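Local structure of dihydroorotase (Saccharomyces cerevisiae S288C, 6L0A) at residues T182-I187 against K239-K244; N43-I48 against T105-A110. The protein catalyses the reversible, zinc-dependent interconversion of N-carbamoyl-L-aspartate and dihydroorotate, the third step of de novo pyrimidine biosynthesis. All coordinates share one frame; numbering follows the deposited sequence.

Interaction 1 of 2, residues T182-I187 against K239-K244; sequences TSESAI and KKALVK
With chi1 of Leu242 at -56° and chi2 at 176°, the branched end of this leucine swings over to Thr182 and Ile187; Ile187, whose CG1 stands beside its own backbone N (chi1 -66°), meets it at about a right angle. Leu242 CD1 lies against the Thr182 backbone, 3.8 Å from Thr182 O, while Leu242 CD2 bridges from that backbone to Ile187 CG1, 3.8 Å away. One residue earlier, Ala241 points its methyl at the first turn of the other helix, where Ala241 CB packs 3.8 Å from Glu184 CB. The small side chain lets the backbones approach closely, with the CA atoms of Glu184 and Ala241 5.3 Å apart. Glu184 touches through its aliphatic part, while its carboxylate is held by Asn237, on the preceding turn of helix 236-246. Ser183 is the N-cap of helix 184-193: Ser183 OG accepts from Ala186 N at 3.0 Å, and Glu157 holds the same hydroxyl. Asp238 also accepts from the backbone N of Glu184, tying this helix start to its neighbour. Such apolar packing between neighbouring helices outside the parallel strands is typical of the outer helical layer of the TIM barrel of metallo-dependent hydrolases.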
# COMPACT_ATOMS: atom_id res chain seq x y z
N THR C 182 5.67 14.00 3.83
CA THR C 182 4.77 12.96 4.30
C THR C 182 5.16 12.33 5.62
O THR C 182 4.41 11.50 6.12
CB THR C 182 4.64 11.85 3.26
OG1 THR C 182 5.95 11.31 2.99
CG2 THR C 182 4.03 12.40 1.99
N SER C 183 6.32 12.67 6.19
CA SER C 183 6.83 11.97 7.36
C SER C 183 7.12 12.93 8.50
O SER C 183 7.49 14.09 8.28
CB SER C 183 8.09 11.19 7.02
OG SER C 183 9.17 12.06 6.74
N GLU C 184 6.95 12.44 9.73
CA GLU C 184 7.37 13.21 10.90
C GLU C 184 8.84 13.56 10.81
O GLU C 184 9.25 14.67 11.21
CB GLU C 184 7.09 12.43 12.18
CG GLU C 184 7.57 13.18 13.41
CD GLU C 184 7.33 12.43 14.70
OE1 GLU C 184 7.66 11.23 14.77
OE2 GLU C 184 6.81 13.05 15.65
N SER C 185 9.66 12.64 10.30
CA SER C 185 11.09 12.91 10.18
C SER C 185 11.34 14.15 9.33
O SER C 185 12.18 14.99 9.67
CB SER C 185 11.82 11.71 9.58
OG SER C 185 11.88 10.65 10.51
N ALA C 186 10.61 14.28 8.21
CA ALA C 186 10.80 15.44 7.35
C ALA C 186 10.35 16.72 8.05
O ALA C 186 11.02 17.75 7.93
CB ALA C 186 10.05 15.27 6.03
N ILE C 187 9.22 16.67 8.76
CA ILE C 187 8.73 17.85 9.48
C ILE C 187 9.78 18.34 10.47
O ILE C 187 10.09 19.53 10.55
CB ILE C 187 7.39 17.56 10.18
CG1 ILE C 187 6.28 17.29 9.16
CG2 ILE C 187 6.99 18.72 11.08
CD1 ILE C 187 6.22 18.31 8.02
N LYS C 239 0.91 11.34 9.90
CA LYS C 239 -0.20 12.24 9.62
C LYS C 239 -0.41 13.23 10.76
O LYS C 239 -0.73 14.40 10.51
CB LYS C 239 -1.48 11.45 9.36
CG LYS C 239 -2.68 12.35 9.10
CD LYS C 239 -3.92 11.56 8.70
CE LYS C 239 -4.77 11.26 9.92
NZ LYS C 239 -6.14 10.86 9.50
N LYS C 240 -0.22 12.79 12.01
CA LYS C 240 -0.32 13.69 13.16
C LYS C 240 0.66 14.84 13.04
O LYS C 240 0.31 16.00 13.28
CB LYS C 240 -0.10 12.93 14.47
CG LYS C 240 0.52 13.77 15.64
CD LYS C 240 0.00 13.31 17.01
CE LYS C 240 0.98 13.56 18.19
NZ LYS C 240 1.92 14.72 18.02
N ALA C 241 1.92 14.54 12.68
CA ALA C 241 2.93 15.58 12.53
C ALA C 241 2.58 16.52 11.39
O ALA C 241 2.79 17.74 11.51
CB ALA C 241 4.31 14.96 12.31
N LEU C 242 2.06 15.99 10.27
CA LEU C 242 1.74 16.84 9.13
C LEU C 242 0.61 17.81 9.46
O LEU C 242 0.66 18.98 9.08
CB LEU C 242 1.34 16.00 7.92
CG LEU C 242 2.35 14.95 7.44
CD1 LEU C 242 1.76 14.15 6.30
CD2 LEU C 242 3.64 15.61 6.98
N VAL C 243 -0.45 17.31 10.11
CA VAL C 243 -1.58 18.19 10.42
C VAL C 243 -1.14 19.28 11.39
O VAL C 243 -1.51 20.45 11.23
CB VAL C 243 -2.77 17.36 10.96
CG1 VAL C 243 -3.80 18.27 11.58
CG2 VAL C 243 -3.41 16.56 9.81
N LYS C 244 -0.30 18.93 12.38
CA LYS C 244 0.18 19.94 13.33
C LYS C 244 1.05 20.98 12.64
O LYS C 244 0.98 22.17 12.97
CB LYS C 244 0.94 19.28 14.48
CG LYS C 244 0.05 18.81 15.64
CD LYS C 244 0.84 18.66 16.95
CE LYS C 244 0.43 19.71 17.98
NZ LYS C 244 -0.91 19.44 18.59

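Interaction 2 of 2, residues N43-I48 against T105-A110; sequences NLQPPI and TTNSAA. With LMR ((2S)-2-hydroxybutanedioic acid), chain M.
Asn43 ND2 is gripped by two acceptors, giving one N-H to malate O4B at 2.9 Å and the other to Thr106 O at 3.0 Å. In this TIM-barrel hydrolase the contact joins two active-site loops, 43-48 and 105-110, the latter starting with a type II beta turn from Thr105 to Ser108, beside the bound malate. The bond to the ligand is nearly straight (172°), whereas the one to Thr106 O reaches the carbonyl from above its plane. Both acceptors together fix the rotation of the Asn43 amide. Thr106 OG1 bonds to the other oxygen, O4A, of the same carboxylate, and Thr105 OG1, anti to its own backbone N (chi1 -171°), bonds to O1B of the second carboxylate. Arg18 adds a further hydrogen bond to the ligand.

Farther from the malate, Asn107 ties the loops by both ends of its amide: Asn107 ND2 donates to Asn43 O at 2.9 Å, and Asn107 OD1 accepts from Gln45 NE2, also at 2.9 Å. The side chains of Gln45 and Asn107 cross at about a right angle, their amide planes 67° apart, and Gln45 NE2 comes from above the Asn107 carbonyl plane. Pro47 CG meets the Ala110 methyl, CB, in a light apolar contact 4.3 Å long. Between the backbones sits a water molecule that donates to Leu44 O at 2.7 Å and to Asn107 O at 2.9 Å.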
# COMPACT_ATOMS: atom_id res chain seq x y z
N ASN C 43 6.41 17.73 -15.43
CA ASN C 43 6.67 16.34 -15.80
C ASN C 43 5.70 15.89 -16.89
O ASN C 43 4.94 14.93 -16.77
CB ASN C 43 6.61 15.44 -14.56
CG ASN C 43 5.25 15.44 -13.90
OD1 ASN C 43 4.49 16.41 -14.01
ND2 ASN C 43 4.93 14.34 -13.20
N LEU C 44 5.75 16.63 -18.00
CA LEU C 44 5.06 16.24 -19.22
C LEU C 44 5.87 15.18 -19.97
O LEU C 44 6.98 14.79 -19.57
CB LEU C 44 4.82 17.46 -20.11
CG LEU C 44 4.16 18.69 -19.46
CD1 LEU C 44 3.83 19.76 -20.50
CD2 LEU C 44 2.91 18.28 -18.74
N GLN C 45 5.30 14.72 -21.09
CA GLN C 45 5.98 13.86 -22.05
C GLN C 45 6.08 14.61 -23.37
O GLN C 45 5.06 14.81 -24.04
CB GLN C 45 5.22 12.54 -22.25
CG GLN C 45 5.19 11.62 -21.04
CD GLN C 45 4.63 10.24 -21.40
OE1 GLN C 45 4.53 9.89 -22.58
NE2 GLN C 45 4.28 9.46 -20.38
N PRO C 46 7.27 15.08 -23.77
CA PRO C 46 8.51 15.06 -23.02
C PRO C 46 8.48 16.10 -21.91
O PRO C 46 7.60 16.97 -21.95
CB PRO C 46 9.58 15.43 -24.07
CG PRO C 46 8.87 15.44 -25.37
CD PRO C 46 7.45 15.73 -25.08
N PRO C 47 9.40 16.00 -20.95
CA PRO C 47 9.44 16.98 -19.86
C PRO C 47 9.73 18.37 -20.39
O PRO C 47 10.38 18.54 -21.43
CB PRO C 47 10.58 16.49 -18.97
CG PRO C 47 11.40 15.57 -19.85
CD PRO C 47 10.41 14.94 -20.78
N ILE C 48 9.27 19.38 -19.65
CA ILE C 48 9.50 20.76 -20.05
C ILE C 48 10.94 21.13 -19.72
O ILE C 48 11.28 21.38 -18.56
CB ILE C 48 8.53 21.72 -19.35
CG1 ILE C 48 7.09 21.26 -19.54
CG2 ILE C 48 8.77 23.13 -19.89
CD1 ILE C 48 6.10 22.19 -18.87
N THR C 105 8.16 8.24 -9.56
CA THR C 105 6.77 8.66 -9.71
C THR C 105 6.46 8.92 -11.19
O THR C 105 7.23 8.56 -12.08
CB THR C 105 6.50 9.88 -8.82
OG1 THR C 105 5.09 10.14 -8.81
CG2 THR C 105 7.25 11.11 -9.32
N THR C 106 5.30 9.53 -11.43
CA THR C 106 4.80 9.74 -12.79
C THR C 106 5.77 10.54 -13.64
O THR C 106 6.23 11.62 -13.25
CB THR C 106 3.46 10.48 -12.73
OG1 THR C 106 2.56 9.77 -11.87
CG2 THR C 106 2.86 10.62 -14.13
N ASN C 107 6.06 10.02 -14.84
CA ASN C 107 6.91 10.71 -15.81
C ASN C 107 8.21 11.18 -15.19
O ASN C 107 8.67 12.31 -15.41
CB ASN C 107 6.16 11.88 -16.45
CG ASN C 107 5.02 11.42 -17.33
OD1 ASN C 107 4.95 10.24 -17.69
ND2 ASN C 107 4.12 12.35 -17.69
N SER C 108 8.83 10.30 -14.39
CA SER C 108 10.09 10.59 -13.73
C SER C 108 11.25 9.83 -14.35
O SER C 108 12.36 9.88 -13.82
CB SER C 108 9.99 10.25 -12.23
OG SER C 108 9.85 8.85 -12.03
N ALA C 109 11.02 9.12 -15.45
CA ALA C 109 12.08 8.26 -15.99
C ALA C 109 13.28 9.08 -16.45
O ALA C 109 14.41 8.58 -16.42
CB ALA C 109 11.53 7.40 -17.13
N ALA C 110 13.06 10.32 -16.86
CA ALA C 110 14.12 11.24 -17.25
C ALA C 110 14.74 11.98 -16.06
O ALA C 110 15.54 12.90 -16.28
CB ALA C 110 13.57 12.25 -18.27
C1 LMR M . 3.92 13.05 -8.06
O1A LMR M . 3.89 14.23 -7.62
O1B LMR M . 4.72 12.26 -7.51
C2 LMR M . 3.04 12.55 -9.24
O2 LMR M . 2.12 11.53 -8.93
C3 LMR M . 2.13 13.64 -9.69
C4 LMR M . 1.85 13.18 -11.10
O4A LMR M . 1.18 12.12 -11.37
O4B LMR M . 2.36 13.92 -11.96
O HOH W 1 8.75 13.32 -18.15

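How the interactions relate
Interaction 2 closes before interaction 1 opens along the chain, and the two do not touch: their centres lie 27 Å apart and their nearest atoms about 11 Å. They differ in their relation to the active site. Interaction 2 binds the malate directly, and the side chain of Asn43 is about 6 Å from a zinc ion and about 3 Å from that of the zinc ligand His16. Interaction 1 is set back: the side chain of Thr182 lies about 9 Å from a zinc ion and about 10 Å from the malate. It is tied to the metal site through His180, a zinc ligand just before 182-187 in sequence, whose side chain is about 5 Å from that of Thr182.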